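Local structure of TRAP dicarboxylate transporter, DctP subunit (Sulfurospirillum deleyianum, 4OVS) at residues 150-163 with 295-308. The protein binds succinate in the periplasm and probably delivers it, perhaps with related dicarboxylates, to a TRAP membrane transporter. Sequence-based numbering, arbitrary orientation.
Sequences LSSNKKPILLPEDA and HTLTPEQKAAWQKA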
loop_
_atom_site.group_PDB
_atom_site.type_symbol
_atom_site.label_atom_id
_atom_site.label_comp_id
_atom_site.label_asym_id
_atom_site.label_seq_id
_atom_site.Cartn_x
_atom_site.Cartn_y
_atom_site.Cartn_z
ATOM N N LEU A 150 -6.299 -9.385 8.456
ATOM C CA LEU A 150 -6.024 -9.177 9.843
ATOM C C LEU A 150 -5.225 -10.347 10.443
ATOM O O LEU A 150 -5.545 -11.521 10.204
ATOM C CB LEU A 150 -7.348 -9.061 10.604
ATOM C CG LEU A 150 -8.237 -7.847 10.443
ATOM C CD1 LEU A 150 -9.527 -8.058 11.210
ATOM C CD2 LEU A 150 -7.529 -6.615 10.932
ATOM N N SER A 151 -4.221 -10.031 11.251
ATOM C CA SER A 151 -3.489 -11.052 11.990
ATOM C C SER A 151 -3.315 -10.603 13.410
ATOM O O SER A 151 -3.451 -9.421 13.715
ATOM C CB SER A 151 -2.102 -11.262 11.379
ATOM O OG SER A 151 -1.356 -10.065 11.436
ATOM N N SER A 152 -2.957 -11.539 14.284
ATOM C CA SER A 152 -2.786 -11.224 15.686
ATOM C C SER A 152 -1.852 -12.210 16.345
ATOM O O SER A 152 -1.620 -13.314 15.821
ATOM C CB SER A 152 -4.140 -11.294 16.395
ATOM O OG SER A 152 -4.025 -11.087 17.791
ATOM N N ASN A 153 -1.324 -11.797 17.498
ATOM C CA ASN A 153 -0.599 -12.673 18.426
ATOM C C ASN A 153 -1.430 -13.048 19.634
ATOM O O ASN A 153 -0.991 -13.821 20.463
ATOM C CB ASN A 153 0.623 -11.966 18.994
ATOM C CG ASN A 153 1.867 -12.277 18.240
ATOM O OD1 ASN A 153 2.011 -13.359 17.672
ATOM N ND2 ASN A 153 2.794 -11.335 18.234
ATOM N N LYS A 154 -2.608 -12.467 19.766
ATOM C CA LYS A 154 -3.388 -12.668 20.985
ATOM C C LYS A 154 -4.365 -13.838 20.844
ATOM O O LYS A 154 -4.325 -14.768 21.636
ATOM C CB LYS A 154 -4.115 -11.382 21.369
ATOM C CG LYS A 154 -3.750 -10.844 22.749
ATOM C CD LYS A 154 -4.687 -9.690 23.149
ATOM C CE LYS A 154 -4.273 -8.984 24.450
ATOM N NZ LYS A 154 -2.834 -8.556 24.454
ATOM N N LYS A 155 -5.213 -13.808 19.819
ATOM C CA LYS A 155 -6.189 -14.872 19.588
ATOM C C LYS A 155 -6.765 -14.826 18.178
ATOM O O LYS A 155 -6.500 -13.880 17.435
ATOM C CB LYS A 155 -7.326 -14.750 20.593
ATOM C CG LYS A 155 -7.819 -13.336 20.755
ATOM C CD LYS A 155 -9.016 -13.279 21.676
ATOM C CE LYS A 155 -9.373 -11.853 22.015
ATOM N NZ LYS A 155 -10.797 -11.766 22.435
ATOM N N PRO A 156 -7.552 -15.853 17.785
ATOM C CA PRO A 156 -8.092 -15.767 16.418
ATOM C C PRO A 156 -9.096 -14.634 16.235
ATOM O O PRO A 156 -9.994 -14.499 17.075
ATOM C CB PRO A 156 -8.798 -17.107 16.250
ATOM C CG PRO A 156 -8.087 -18.040 17.207
ATOM C CD PRO A 156 -7.727 -17.196 18.370
ATOM N N ILE A 157 -8.955 -13.841 15.172
ATOM C CA ILE A 157 -9.934 -12.799 14.844
ATOM C C ILE A 157 -10.975 -13.341 13.859
ATOM O O ILE A 157 -10.704 -13.438 12.653
ATOM C CB ILE A 157 -9.276 -11.575 14.173
ATOM C CG1 ILE A 157 -7.996 -11.136 14.893
ATOM C CG2 ILE A 157 -10.265 -10.412 14.104
ATOM C CD1 ILE A 157 -8.215 -10.745 16.257
ATOM N N LEU A 158 -12.150 -13.720 14.361
ATOM C CA LEU A 158 -13.186 -14.327 13.512
ATOM C C LEU A 158 -14.365 -13.374 13.325
ATOM O O LEU A 158 -15.005 -13.376 12.260
ATOM C CB LEU A 158 -13.687 -15.647 14.094
ATOM C CG LEU A 158 -12.634 -16.717 14.438
ATOM C CD1 LEU A 158 -13.323 -18.024 14.760
ATOM C CD2 LEU A 158 -11.590 -16.951 13.331
ATOM N N LEU A 159 -14.634 -12.578 14.367
ATOM C CA LEU A 159 -15.708 -11.593 14.381
ATOM C C LEU A 159 -15.198 -10.334 15.015
ATOM O O LEU A 159 -14.247 -10.386 15.797
ATOM C CB LEU A 159 -16.852 -12.048 15.258
ATOM C CG LEU A 159 -17.682 -13.242 14.835
ATOM C CD1 LEU A 159 -18.592 -13.600 15.994
ATOM C CD2 LEU A 159 -18.471 -12.928 13.579
ATOM N N PRO A 160 -15.856 -9.199 14.724
ATOM C CA PRO A 160 -15.497 -7.884 15.266
ATOM C C PRO A 160 -15.228 -7.928 16.760
ATOM O O PRO A 160 -14.282 -7.314 17.252
ATOM C CB PRO A 160 -16.742 -7.057 14.979
ATOM C CG PRO A 160 -17.255 -7.654 13.714
ATOM C CD PRO A 160 -17.050 -9.123 13.873
ATOM N N GLU A 161 -16.086 -8.663 17.454
ATOM C CA GLU A 161 -15.954 -8.954 18.856
ATOM C C GLU A 161 -14.519 -9.319 19.263
ATOM O O GLU A 161 -14.047 -8.917 20.322
ATOM C CB GLU A 161 -16.908 -10.102 19.159
ATOM C CG GLU A 161 -16.953 -10.536 20.579
ATOM C CD GLU A 161 -17.459 -11.969 20.731
ATOM O OE1 GLU A 161 -17.824 -12.580 19.694
ATOM O OE2 GLU A 161 -17.479 -12.480 21.883
ATOM N N ASP A 162 -13.818 -10.062 18.417
ATOM C CA ASP A 162 -12.494 -10.585 18.775
ATOM C C ASP A 162 -11.379 -9.543 18.725
ATOM O O ASP A 162 -10.336 -9.659 19.405
ATOM C CB ASP A 162 -12.151 -11.748 17.862
ATOM C CG ASP A 162 -13.123 -12.878 18.004
ATOM O OD1 ASP A 162 -13.641 -13.049 19.131
ATOM O OD2 ASP A 162 -13.384 -13.570 16.992
ATOM N N ALA A 163 -11.604 -8.525 17.913
ATOM C CA ALA A 163 -10.613 -7.484 17.734
ATOM C C ALA A 163 -10.623 -6.564 18.946
ATOM O O ALA A 163 -9.647 -5.862 19.209
ATOM C CB ALA A 163 -10.909 -6.702 16.474
ATOM N N HIS A 295 -7.275 -18.556 9.091
ATOM C CA HIS A 295 -8.723 -18.691 9.205
ATOM C C HIS A 295 -9.397 -18.019 8.055
ATOM O O HIS A 295 -9.033 -16.920 7.706
ATOM C CB HIS A 295 -9.245 -18.040 10.475
ATOM C CG HIS A 295 -8.471 -18.407 11.685
ATOM N ND1 HIS A 295 -8.668 -19.590 12.360
ATOM C CD2 HIS A 295 -7.486 -17.757 12.341
ATOM C CE1 HIS A 295 -7.842 -19.648 13.387
ATOM N NE2 HIS A 295 -7.111 -18.550 13.397
ATOM N N THR A 296 -10.402 -18.682 7.503
ATOM C CA THR A 296 -11.210 -18.140 6.441
ATOM C C THR A 296 -12.594 -17.837 7.005
ATOM O O THR A 296 -13.017 -18.475 7.932
ATOM C CB THR A 296 -11.340 -19.141 5.299
ATOM O OG1 THR A 296 -12.031 -20.282 5.763
ATOM C CG2 THR A 296 -10.003 -19.574 4.816
ATOM N N LEU A 297 -13.297 -16.857 6.451
ATOM C CA LEU A 297 -14.550 -16.424 7.046
ATOM C C LEU A 297 -15.778 -17.040 6.374
ATOM O O LEU A 297 -15.792 -17.303 5.174
ATOM C CB LEU A 297 -14.662 -14.894 7.007
ATOM C CG LEU A 297 -13.596 -14.097 7.763
ATOM C CD1 LEU A 297 -13.837 -12.614 7.559
ATOM C CD2 LEU A 297 -13.567 -14.435 9.248
ATOM N N THR A 298 -16.822 -17.251 7.160
ATOM C CA THR A 298 -18.092 -17.656 6.602
ATOM C C THR A 298 -18.779 -16.400 6.092
ATOM O O THR A 298 -18.427 -15.293 6.487
ATOM C CB THR A 298 -18.968 -18.318 7.654
ATOM O OG1 THR A 298 -19.371 -17.338 8.620
ATOM C CG2 THR A 298 -18.202 -19.454 8.352
ATOM N N PRO A 299 -19.745 -16.559 5.189
ATOM C CA PRO A 299 -20.470 -15.368 4.716
ATOM C C PRO A 299 -21.106 -14.619 5.891
ATOM O O PRO A 299 -21.196 -13.388 5.905
ATOM C CB PRO A 299 -21.537 -15.959 3.793
ATOM C CG PRO A 299 -20.962 -17.281 3.342
ATOM C CD PRO A 299 -20.186 -17.794 4.519
ATOM N N GLU A 300 -21.536 -15.387 6.881
ATOM C CA GLU A 300 -22.127 -14.822 8.078
ATOM C C GLU A 300 -21.076 -13.933 8.738
ATOM O O GLU A 300 -21.349 -12.779 9.076
ATOM C CB GLU A 300 -22.575 -15.954 9.005
ATOM C CG GLU A 300 -23.581 -15.559 10.075
ATOM C CD GLU A 300 -24.362 -16.763 10.634
ATOM O OE1 GLU A 300 -24.099 -17.903 10.188
ATOM O OE2 GLU A 300 -25.245 -16.576 11.506
ATOM N N GLN A 301 -19.872 -14.475 8.908
ATOM C CA GLN A 301 -18.753 -13.722 9.476
ATOM C C GLN A 301 -18.373 -12.512 8.621
ATOM O O GLN A 301 -18.092 -11.429 9.153
ATOM C CB GLN A 301 -17.547 -14.642 9.680
ATOM C CG GLN A 301 -17.786 -15.711 10.770
ATOM C CD GLN A 301 -16.733 -16.812 10.801
ATOM O OE1 GLN A 301 -15.997 -17.037 9.834
ATOM N NE2 GLN A 301 -16.641 -17.483 11.932
ATOM N N LYS A 302 -18.390 -12.662 7.303
ATOM C CA LYS A 302 -18.049 -11.536 6.430
ATOM C C LYS A 302 -19.055 -10.385 6.525
ATOM O O LYS A 302 -18.688 -9.215 6.529
ATOM C CB LYS A 302 -17.966 -11.993 4.990
ATOM C CG LYS A 302 -17.646 -10.876 4.038
ATOM C CD LYS A 302 -17.406 -11.412 2.645
ATOM C CE LYS A 302 -16.943 -10.311 1.714
ATOM N NZ LYS A 302 -17.119 -10.665 0.267
ATOM N N ALA A 303 -20.330 -10.726 6.592
ATOM C CA ALA A 303 -21.378 -9.738 6.701
ATOM C C ALA A 303 -21.158 -8.881 7.933
ATOM O O ALA A 303 -21.239 -7.658 7.884
ATOM C CB ALA A 303 -22.684 -10.430 6.797
ATOM N N ALA A 304 -20.872 -9.535 9.043
ATOM C CA ALA A 304 -20.751 -8.849 10.321
ATOM C C ALA A 304 -19.567 -7.887 10.306
ATOM O O ALA A 304 -19.591 -6.819 10.927
ATOM C CB ALA A 304 -20.587 -9.865 11.427
ATOM N N TRP A 305 -18.515 -8.275 9.609
ATOM C CA TRP A 305 -17.396 -7.370 9.424
ATOM C C TRP A 305 -17.803 -6.166 8.581
ATOM O O TRP A 305 -17.397 -5.038 8.867
ATOM C CB TRP A 305 -16.223 -8.106 8.769
ATOM C CG TRP A 305 -15.491 -8.986 9.733
ATOM C CD1 TRP A 305 -15.521 -10.351 9.794
ATOM C CD2 TRP A 305 -14.626 -8.557 10.779
ATOM N NE1 TRP A 305 -14.729 -10.798 10.814
ATOM C CE2 TRP A 305 -14.170 -9.717 11.442
ATOM C CE3 TRP A 305 -14.193 -7.305 11.227
ATOM C CZ2 TRP A 305 -13.298 -9.659 12.518
ATOM C CZ3 TRP A 305 -13.322 -7.251 12.298
ATOM C CH2 TRP A 305 -12.876 -8.420 12.927
ATOM N N GLN A 306 -18.616 -6.399 7.554
ATOM C CA GLN A 306 -19.026 -5.312 6.646
ATOM C C GLN A 306 -19.891 -4.313 7.364
ATOM O O GLN A 306 -19.712 -3.108 7.230
ATOM C CB GLN A 306 -19.816 -5.857 5.465
ATOM C CG GLN A 306 -19.000 -5.977 4.190
ATOM C CD GLN A 306 -19.405 -7.171 3.347
ATOM O OE1 GLN A 306 -20.149 -8.048 3.802
ATOM N NE2 GLN A 306 -18.920 -7.212 2.117
ATOM N N LYS A 307 -20.839 -4.823 8.137
ATOM C CA LYS A 307 -21.746 -3.951 8.855
ATOM C C LYS A 307 -20.981 -3.063 9.836
ATOM O O LYS A 307 -21.167 -1.848 9.879
ATOM C CB LYS A 307 -22.792 -4.756 9.621
ATOM C CG LYS A 307 -23.758 -3.833 10.377
ATOM C CD LYS A 307 -24.835 -4.576 11.123
ATOM C CE LYS A 307 -25.823 -3.590 11.753
ATOM N NZ LYS A 307 -26.948 -4.285 12.447
ATOM N N ALA A 308 -20.102 -3.665 10.617
ATOM C CA ALA A 308 -19.466 -2.937 11.697
ATOM C C ALA A 308 -18.519 -1.887 11.153
ATOM O O ALA A 308 -18.379 -0.813 11.735
ATOM C CB ALA A 308 -18.707 -3.900 12.599
#
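The backbone oxygen of L158 takes the indole N-H of W305, with NE1 to O at 3.0 Å, while CD2 of L297 and CB of Q301 also lie against that oxygen. The donor stands well above the carbonyl plane, 57° out of it, and the backbone N of P160 lies 3.4 Å above one face of the same indole, toward its rim. CD of P160 lies 3.9 Å from the centroid of the six-membered ring in a CH-pi contact. At the ring's edge CG2 of I157 reaches CH2 at 3.5 Å; with CG2 anti to its backbone N (CG1 at chi1 -46°), this branch is the one turned to the indole. CD1 of L150 adds a further apolar contact to CH2. An alanine in place of W305 would probably leave the L158 carbonyl without its indole donor and open a gap beneath P160. The loop is braced, because OD2 of D162 accepts from the backbone N of both L158 and L159. Farther along, CD2 of L158 sits over the H295 imidazole, 4.2 Å from its centroid, and NE2 of that ring bonds D225 on strand 225-227. T298 and Q301 close a capping box at the start of helix 299-310. A tryptophan on this helix fastens the loop between strand 137-152 and helix 160-163, an outlying helix-to-loop contact in the solute-binding protein family 7 fold, away from the succinate site.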